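Local coordinates for excretory-secretory protein 2 (Ancylostoma ceylanicum, PDB 3NSW), which is an excretory-secretory protein of a hookworm with a netrin-like fold, probably an immunomodulator, at residues I19-T31 against L71-S83. Residues are numbered along the deposited sequence; the frame is centred on the assembly and turned at random.
Sequences INDVETVAYVTVT and LTADTDYVLGCKS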
ATOM      1  N   ILE A  19       2.299 -10.594   0.232  1.00 24.70           N
ATOM      2  CA  ILE A  19       1.223 -10.488   1.212  1.00 28.26           C
ATOM      3  C   ILE A  19       1.634 -11.002   2.596  1.00 36.27           C
ATOM      4  O   ILE A  19       1.361 -10.352   3.603  1.00 27.31           O
ATOM      5  CB  ILE A  19      -0.036 -11.221   0.729  1.00 28.77           C
ATOM      6  CG1 ILE A  19      -0.645 -10.471  -0.468  1.00 27.91           C
ATOM      7  CG2 ILE A  19      -1.076 -11.320   1.856  1.00 30.51           C
ATOM      8  CD1 ILE A  19      -1.616 -11.318  -1.276  1.00 26.01           C
ATOM      9  N   ASN A  20       2.292 -12.157   2.641  1.00 33.50           N
ATOM     10  CA  ASN A  20       2.711 -12.750   3.915  1.00 37.13           C
ATOM     11  C   ASN A  20       3.749 -11.932   4.667  1.00 31.01           C
ATOM     12  O   ASN A  20       3.856 -12.039   5.883  1.00 36.54           O
ATOM     13  CB  ASN A  20       3.241 -14.168   3.703  1.00 34.11           C
ATOM     14  CG  ASN A  20       2.158 -15.144   3.370  1.00 32.70           C
ATOM     15  OD1 ASN A  20       0.964 -14.848   3.488  1.00 52.01           O
ATOM     16  ND2 ASN A  20       2.562 -16.349   2.974  1.00 51.97           N
ATOM     17  N   ASP A  21       4.508 -11.111   3.946  1.00 29.55           N
ATOM     18  CA  ASP A  21       5.576 -10.359   4.568  1.00 34.57           C
ATOM     19  C   ASP A  21       5.217  -8.947   5.029  1.00 29.60           C
ATOM     20  O   ASP A  21       6.065  -8.239   5.560  1.00 27.77           O
ATOM     21  CB  ASP A  21       6.796 -10.301   3.674  1.00 36.92           C
ATOM     22  CG  ASP A  21       8.049 -10.106   4.469  1.00 40.36           C
ATOM     23  OD1 ASP A  21       8.179 -10.797   5.497  1.00 35.75           O
ATOM     24  OD2 ASP A  21       8.861  -9.236   4.115  1.00 30.90           O
ATOM     25  N   VAL A  22       3.968  -8.549   4.834  1.00 26.40           N
ATOM     26  CA  VAL A  22       3.504  -7.256   5.346  1.00 24.03           C
ATOM     27  C   VAL A  22       2.523  -7.449   6.500  1.00 24.98           C
ATOM     28  O   VAL A  22       2.051  -8.559   6.736  1.00 25.26           O
ATOM     29  CB  VAL A  22       2.947  -6.337   4.217  1.00 26.30           C
ATOM     30  CG1 VAL A  22       4.062  -5.991   3.228  1.00 25.56           C
ATOM     31  CG2 VAL A  22       1.755  -6.977   3.489  1.00 23.23           C
ATOM     32  N   GLU A  23       2.245  -6.381   7.239  1.00 22.96           N
ATOM     33  CA  GLU A  23       1.279  -6.463   8.327  1.00 20.52           C
ATOM     34  C   GLU A  23      -0.148  -6.173   7.845  1.00 26.34           C
ATOM     35  O   GLU A  23      -1.098  -6.816   8.295  1.00 25.97           O
ATOM     36  CB  GLU A  23       1.661  -5.521   9.465  1.00 25.81           C
ATOM     37  CG  GLU A  23       0.878  -5.764  10.750  1.00 35.15           C
ATOM     38  CD  GLU A  23       0.916  -7.216  11.210  1.00 44.39           C
ATOM     39  OE1 GLU A  23       2.003  -7.842  11.195  1.00 33.75           O
ATOM     40  OE2 GLU A  23      -0.152  -7.735  11.590  1.00 41.57           O
ATOM     41  N   THR A  24      -0.297  -5.206   6.947  1.00 23.71           N
ATOM     42  CA  THR A  24      -1.615  -4.911   6.378  1.00 19.26           C
ATOM     43  C   THR A  24      -1.523  -4.680   4.875  1.00 22.38           C
ATOM     44  O   THR A  24      -0.504  -4.212   4.359  1.00 22.68           O
ATOM     45  CB  THR A  24      -2.300  -3.678   7.022  1.00 27.85           C
ATOM     46  OG1 THR A  24      -1.519  -2.501   6.785  1.00 27.21           O
ATOM     47  CG2 THR A  24      -2.535  -3.871   8.530  1.00 31.23           C
ATOM     48  N   VAL A  25      -2.601  -5.007   4.185  1.00 17.78           N
ATOM     49  CA  VAL A  25      -2.735  -4.697   2.770  1.00 16.77           C
ATOM     50  C   VAL A  25      -4.026  -3.891   2.644  1.00 19.04           C
ATOM     51  O   VAL A  25      -5.079  -4.321   3.114  1.00 20.13           O
ATOM     52  CB  VAL A  25      -2.847  -5.958   1.906  1.00 18.23           C
ATOM     53  CG1 VAL A  25      -2.842  -5.571   0.440  1.00 18.39           C
ATOM     54  CG2 VAL A  25      -1.682  -6.929   2.204  1.00 20.61           C
ATOM     55  N   ALA A  26      -3.919  -2.736   1.999  1.00 18.34           N
ATOM     56  CA  ALA A  26      -5.007  -1.761   1.952  1.00 17.16           C
ATOM     57  C   ALA A  26      -5.350  -1.303   0.544  1.00 16.50           C
ATOM     58  O   ALA A  26      -4.514  -1.339  -0.350  1.00 17.69           O
ATOM     59  CB  ALA A  26      -4.623  -0.560   2.793  1.00 16.73           C
ATOM     60  N   TYR A  27      -6.585  -0.816   0.380  1.00 17.81           N
ATOM     61  CA  TYR A  27      -7.083  -0.224  -0.861  1.00 14.90           C
ATOM     62  C   TYR A  27      -7.131   1.252  -0.519  1.00 17.11           C
ATOM     63  O   TYR A  27      -7.851   1.640   0.412  1.00 18.63           O
ATOM     64  CB  TYR A  27      -8.496  -0.781  -1.112  1.00 16.14           C
ATOM     65  CG  TYR A  27      -9.271  -0.203  -2.277  1.00 15.85           C
ATOM     66  CD1 TYR A  27      -8.645   0.497  -3.313  1.00 21.83           C
ATOM     67  CD2 TYR A  27     -10.658  -0.442  -2.377  1.00 21.02           C
ATOM     68  CE1 TYR A  27      -9.404   1.004  -4.400  1.00 22.19           C
ATOM     69  CE2 TYR A  27     -11.403   0.053  -3.442  1.00 32.57           C
ATOM     70  CZ  TYR A  27     -10.776   0.764  -4.444  1.00 25.00           C
ATOM     71  OH  TYR A  27     -11.512   1.234  -5.504  1.00 25.28           O
ATOM     72  N   VAL A  28      -6.320   2.056  -1.213  1.00 16.04           N
ATOM     73  CA  VAL A  28      -6.156   3.475  -0.890  1.00 16.10           C
ATOM     74  C   VAL A  28      -6.281   4.363  -2.128  1.00 15.77           C
ATOM     75  O   VAL A  28      -6.121   3.891  -3.253  1.00 17.44           O
ATOM     76  CB  VAL A  28      -4.776   3.757  -0.228  1.00 16.42           C
ATOM     77  CG1 VAL A  28      -4.601   2.941   1.072  1.00 20.54           C
ATOM     78  CG2 VAL A  28      -3.629   3.472  -1.193  1.00 14.30           C
ATOM     79  N   THR A  29      -6.586   5.642  -1.915  1.00 15.41           N
ATOM     80  CA  THR A  29      -6.405   6.644  -2.953  1.00 19.75           C
ATOM     81  C   THR A  29      -5.349   7.616  -2.465  1.00 17.84           C
ATOM     82  O   THR A  29      -5.375   8.046  -1.304  1.00 17.73           O
ATOM     83  CB  THR A  29      -7.693   7.432  -3.231  1.00 14.84           C
ATOM     84  OG1 THR A  29      -8.753   6.526  -3.554  1.00 22.79           O
ATOM     85  CG2 THR A  29      -7.475   8.395  -4.431  1.00 16.33           C
ATOM     86  N   VAL A  30      -4.409   7.955  -3.345  1.00 17.51           N
ATOM     87  CA  VAL A  30      -3.461   9.044  -3.066  1.00 20.43           C
ATOM     88  C   VAL A  30      -4.212  10.354  -3.283  1.00 24.73           C
ATOM     89  O   VAL A  30      -4.719  10.611  -4.380  1.00 28.57           O
ATOM     90  CB  VAL A  30      -2.204   8.963  -3.972  1.00 25.44           C
ATOM     91  CG1 VAL A  30      -1.297  10.197  -3.798  1.00 23.03           C
ATOM     92  CG2 VAL A  30      -1.435   7.696  -3.693  1.00 24.71           C
ATOM     93  N   THR A  31      -4.293  11.180  -2.243  1.00 20.93           N
ATOM     94  CA  THR A  31      -5.133  12.392  -2.295  1.00 23.99           C
ATOM     95  C   THR A  31      -4.315  13.669  -2.398  1.00 29.74           C
ATOM     96  O   THR A  31      -4.869  14.773  -2.445  1.00 31.68           O
ATOM     97  CB  THR A  31      -6.037  12.511  -1.065  1.00 28.96           C
ATOM     98  OG1 THR A  31      -5.221  12.630   0.109  1.00 29.02           O
ATOM     99  CG2 THR A  31      -6.950  11.299  -0.953  1.00 26.88           C
ATOM    100  N   LEU A  71       3.862   8.108  -7.556  1.00 23.20           N
ATOM    101  CA  LEU A  71       2.412   7.903  -7.506  1.00 20.72           C
ATOM    102  C   LEU A  71       1.706   9.139  -8.038  1.00 23.16           C
ATOM    103  O   LEU A  71       2.224  10.259  -7.934  1.00 29.23           O
ATOM    104  CB  LEU A  71       1.950   7.573  -6.088  1.00 23.65           C
ATOM    105  CG  LEU A  71       2.696   6.443  -5.389  1.00 26.96           C
ATOM    106  CD1 LEU A  71       2.059   6.121  -4.035  1.00 29.67           C
ATOM    107  CD2 LEU A  71       2.748   5.200  -6.270  1.00 22.06           C
ATOM    108  N   THR A  72       0.542   8.933  -8.637  1.00 25.23           N
ATOM    109  CA  THR A  72      -0.193  10.043  -9.235  1.00 28.75           C
ATOM    110  C   THR A  72      -1.380  10.479  -8.386  1.00 25.19           C
ATOM    111  O   THR A  72      -1.945   9.691  -7.626  1.00 23.33           O
ATOM    112  CB  THR A  72      -0.651   9.736 -10.675  1.00 27.06           C
ATOM    113  OG1 THR A  72      -1.271   8.446 -10.721  1.00 26.81           O
ATOM    114  CG2 THR A  72       0.545   9.753 -11.635  1.00 41.35           C
ATOM    115  N   ALA A  73      -1.739  11.755  -8.529  1.00 29.35           N
ATOM    116  CA  ALA A  73      -2.851  12.341  -7.797  1.00 34.21           C
ATOM    117  C   ALA A  73      -4.152  11.590  -8.075  1.00 20.01           C
ATOM    118  O   ALA A  73      -4.416  11.175  -9.209  1.00 24.73           O
ATOM    119  CB  ALA A  73      -3.001  13.818  -8.162  1.00 40.88           C
ATOM    120  N   ASP A  74      -4.946  11.399  -7.019  1.00 19.42           N
ATOM    121  CA  ASP A  74      -6.319  10.893  -7.114  1.00 23.12           C
ATOM    122  C   ASP A  74      -6.337   9.518  -7.765  1.00 22.27           C
ATOM    123  O   ASP A  74      -7.274   9.170  -8.488  1.00 22.38           O
ATOM    124  CB  ASP A  74      -7.242  11.838  -7.905  1.00 26.08           C
ATOM    125  CG  ASP A  74      -7.306  13.253  -7.333  1.00 29.66           C
ATOM    126  OD1 ASP A  74      -7.339  13.436  -6.105  1.00 30.59           O
ATOM    127  OD2 ASP A  74      -7.330  14.183  -8.144  1.00 31.73           O
ATOM    128  N   THR A  75      -5.280   8.746  -7.525  1.00 20.75           N
ATOM    129  CA  THR A  75      -5.136   7.434  -8.146  1.00 24.87           C
ATOM    130  C   THR A  75      -5.229   6.334  -7.096  1.00 19.03           C
ATOM    131  O   THR A  75      -4.741   6.491  -5.973  1.00 17.35           O
ATOM    132  CB  THR A  75      -3.807   7.342  -8.917  1.00 22.17           C
ATOM    133  OG1 THR A  75      -3.780   8.383  -9.906  1.00 22.20           O
ATOM    134  CG2 THR A  75      -3.679   6.001  -9.633  1.00 22.89           C
ATOM    135  N   ASP A  76      -5.869   5.225  -7.458  1.00 16.06           N
ATOM    136  CA  ASP A  76      -6.139   4.175  -6.494  1.00 14.71           C
ATOM    137  C   ASP A  76      -5.023   3.128  -6.536  1.00 16.79           C
ATOM    138  O   ASP A  76      -4.602   2.722  -7.614  1.00 19.81           O
ATOM    139  CB  ASP A  76      -7.465   3.491  -6.779  1.00 16.74           C
ATOM    140  CG  ASP A  76      -8.674   4.383  -6.505  1.00 20.99           C
ATOM    141  OD1 ASP A  76      -8.510   5.503  -5.989  1.00 24.66           O
ATOM    142  OD2 ASP A  76      -9.793   3.930  -6.797  1.00 30.54           O
ATOM    143  N   TYR A  77      -4.591   2.681  -5.358  1.00 14.90           N
ATOM    144  CA  TYR A  77      -3.543   1.658  -5.244  1.00 15.94           C
ATOM    145  C   TYR A  77      -3.884   0.583  -4.231  1.00 18.48           C
ATOM    146  O   TYR A  77      -4.645   0.809  -3.287  1.00 16.67           O
ATOM    147  CB  TYR A  77      -2.238   2.320  -4.797  1.00 16.56           C
ATOM    148  CG  TYR A  77      -1.698   3.289  -5.816  1.00 16.24           C
ATOM    149  CD1 TYR A  77      -0.949   2.837  -6.895  1.00 17.87           C
ATOM    150  CD2 TYR A  77      -1.978   4.670  -5.725  1.00 19.05           C
ATOM    151  CE1 TYR A  77      -0.453   3.729  -7.850  1.00 22.49           C
ATOM    152  CE2 TYR A  77      -1.492   5.564  -6.681  1.00 22.71           C
ATOM    153  CZ  TYR A  77      -0.727   5.081  -7.732  1.00 23.44           C
ATOM    154  OH  TYR A  77      -0.245   5.946  -8.677  1.00 22.98           O
ATOM    155  N   VAL A  78      -3.304  -0.598  -4.416  1.00 16.13           N
ATOM    156  CA  VAL A  78      -3.239  -1.550  -3.320  1.00 13.20           C
ATOM    157  C   VAL A  78      -1.888  -1.284  -2.659  1.00 15.35           C
ATOM    158  O   VAL A  78      -0.865  -1.177  -3.348  1.00 18.10           O
ATOM    159  CB  VAL A  78      -3.309  -3.006  -3.819  1.00 18.68           C
ATOM    160  CG1 VAL A  78      -3.124  -3.976  -2.658  1.00 19.63           C
ATOM    161  CG2 VAL A  78      -4.648  -3.265  -4.504  1.00 20.35           C
ATOM    162  N   LEU A  79      -1.894  -1.160  -1.333  1.00 15.51           N
ATOM    163  CA  LEU A  79      -0.702  -0.769  -0.590  1.00 13.84           C
ATOM    164  C   LEU A  79      -0.482  -1.791   0.501  1.00 17.22           C
ATOM    165  O   LEU A  79      -1.334  -1.936   1.377  1.00 19.18           O
ATOM    166  CB  LEU A  79      -0.925   0.609   0.048  1.00 13.28           C
ATOM    167  CG  LEU A  79       0.194   1.120   0.975  1.00 15.57           C
ATOM    168  CD1 LEU A  79       1.495   1.388   0.180  1.00 19.08           C
ATOM    169  CD2 LEU A  79      -0.254   2.362   1.748  1.00 21.63           C
ATOM    170  N   GLY A  80       0.646  -2.507   0.438  1.00 16.43           N
ATOM    171  CA  GLY A  80       0.962  -3.530   1.445  1.00 17.74           C
ATOM    172  C   GLY A  80       2.084  -2.994   2.301  1.00 20.91           C
ATOM    173  O   GLY A  80       3.111  -2.614   1.763  1.00 20.55           O
ATOM    174  N   CYS A  81       1.902  -2.927   3.616  1.00 18.07           N
ATOM    175  CA  CYS A  81       2.938  -2.303   4.460  1.00 20.95           C
ATOM    176  C   CYS A  81       3.228  -3.066   5.746  1.00 18.73           C
ATOM    177  O   CYS A  81       2.336  -3.648   6.331  1.00 17.91           O
ATOM    178  CB  CYS A  81       2.575  -0.855   4.820  1.00 29.53           C
ATOM    179  SG  CYS A  81       2.660   0.376   3.467  1.00 28.22           S
ATOM    180  N   LYS A  82       4.487  -3.044   6.191  1.00 19.67           N
ATOM    181  CA  LYS A  82       4.777  -3.428   7.579  1.00 19.79           C
ATOM    182  C   LYS A  82       4.346  -2.266   8.478  1.00 19.72           C
ATOM    183  O   LYS A  82       4.123  -1.155   7.997  1.00 22.66           O
ATOM    184  CB  LYS A  82       6.268  -3.752   7.773  1.00 19.26           C
ATOM    185  CG  LYS A  82       6.727  -4.917   6.939  1.00 20.96           C
ATOM    186  CD  LYS A  82       8.208  -5.213   7.179  1.00 17.76           C
ATOM    187  CE  LYS A  82       8.614  -6.512   6.518  1.00 35.92           C
ATOM    188  NZ  LYS A  82       8.567  -6.442   5.041  1.00 35.24           N
ATOM    189  N   SER A  83       4.231  -2.520   9.776  1.00 24.84           N
ATOM    190  CA  SER A  83       3.796  -1.489  10.729  1.00 30.37           C
ATOM    191  C   SER A  83       4.570  -0.176  10.582  1.00 30.90           C
ATOM    192  O   SER A  83       5.776  -0.186  10.340  1.00 29.86           O
ATOM    193  CB  SER A  83       3.888  -2.023  12.162  1.00 35.53           C
ATOM    194  OG  SER A  83       3.020  -3.132  12.324  1.00 52.02           O
TER
HETATM  195  O   HOH W   1      -1.271  -1.190   4.167  1.00 17.30           O
HETATM  196  O   HOH W   2       0.545  -2.009   8.501  1.00 17.56           O
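T29 and D76 face each other across two antiparallel strands, 24-33 and 75-82, as a non-hydrogen-bonded pair, and their side chains close the gap: T29 OG1 gives its proton to D76 OD1 at 2.7 Å, arriving from above the carboxylate plane. With chi1 at -55°, T29 OG1 lies beside its own backbone N while CG2 also leans on the same carboxylate oxygen. W43 NE1 bonds T29 OG1 as well, so this hydroxyl links three strands. On the same face the Y27 ring presents its edge to D76 CB, ring and carboxylate planes 83° apart. Further along, V25 CG1 presses on V78 CG1 at a tight 3.5 Å.

The opposite face carries V28, V30, Y77 and L79. V30 CG2 lies against Y77 CD2 and CE2, 3.7 Å from the latter, and also meets L71 CD1. V28 CG2 sits at 4.0 Å from Y77 CB, the two side chains crossing at about a right angle, and reaches L79 CB too. The Y77 hydroxyl accepts the N-H of T72, tying the strand to the type II turn T72-T75.

At the far end a classic beta bulge sets E23 and T24 against C81. C81 O takes both amides: T24 N comes nearly straight, at 3.1 Å, whereas E23 N, at 2.9 Å, stands above the carbonyl plane. Beyond it, K82 bends at its last torsion (chi4 67°) and brings NZ within 3.0 Å of D21 OD2 in a salt bridge.

The pair forms the middle of the mixed sheet of this netrin-like fold. Strand 37-45 flanks 24-33, strand 88-92 flanks 75-82 and is tied to it by the C81-C88 disulfide, and helix 98-104 touches V25.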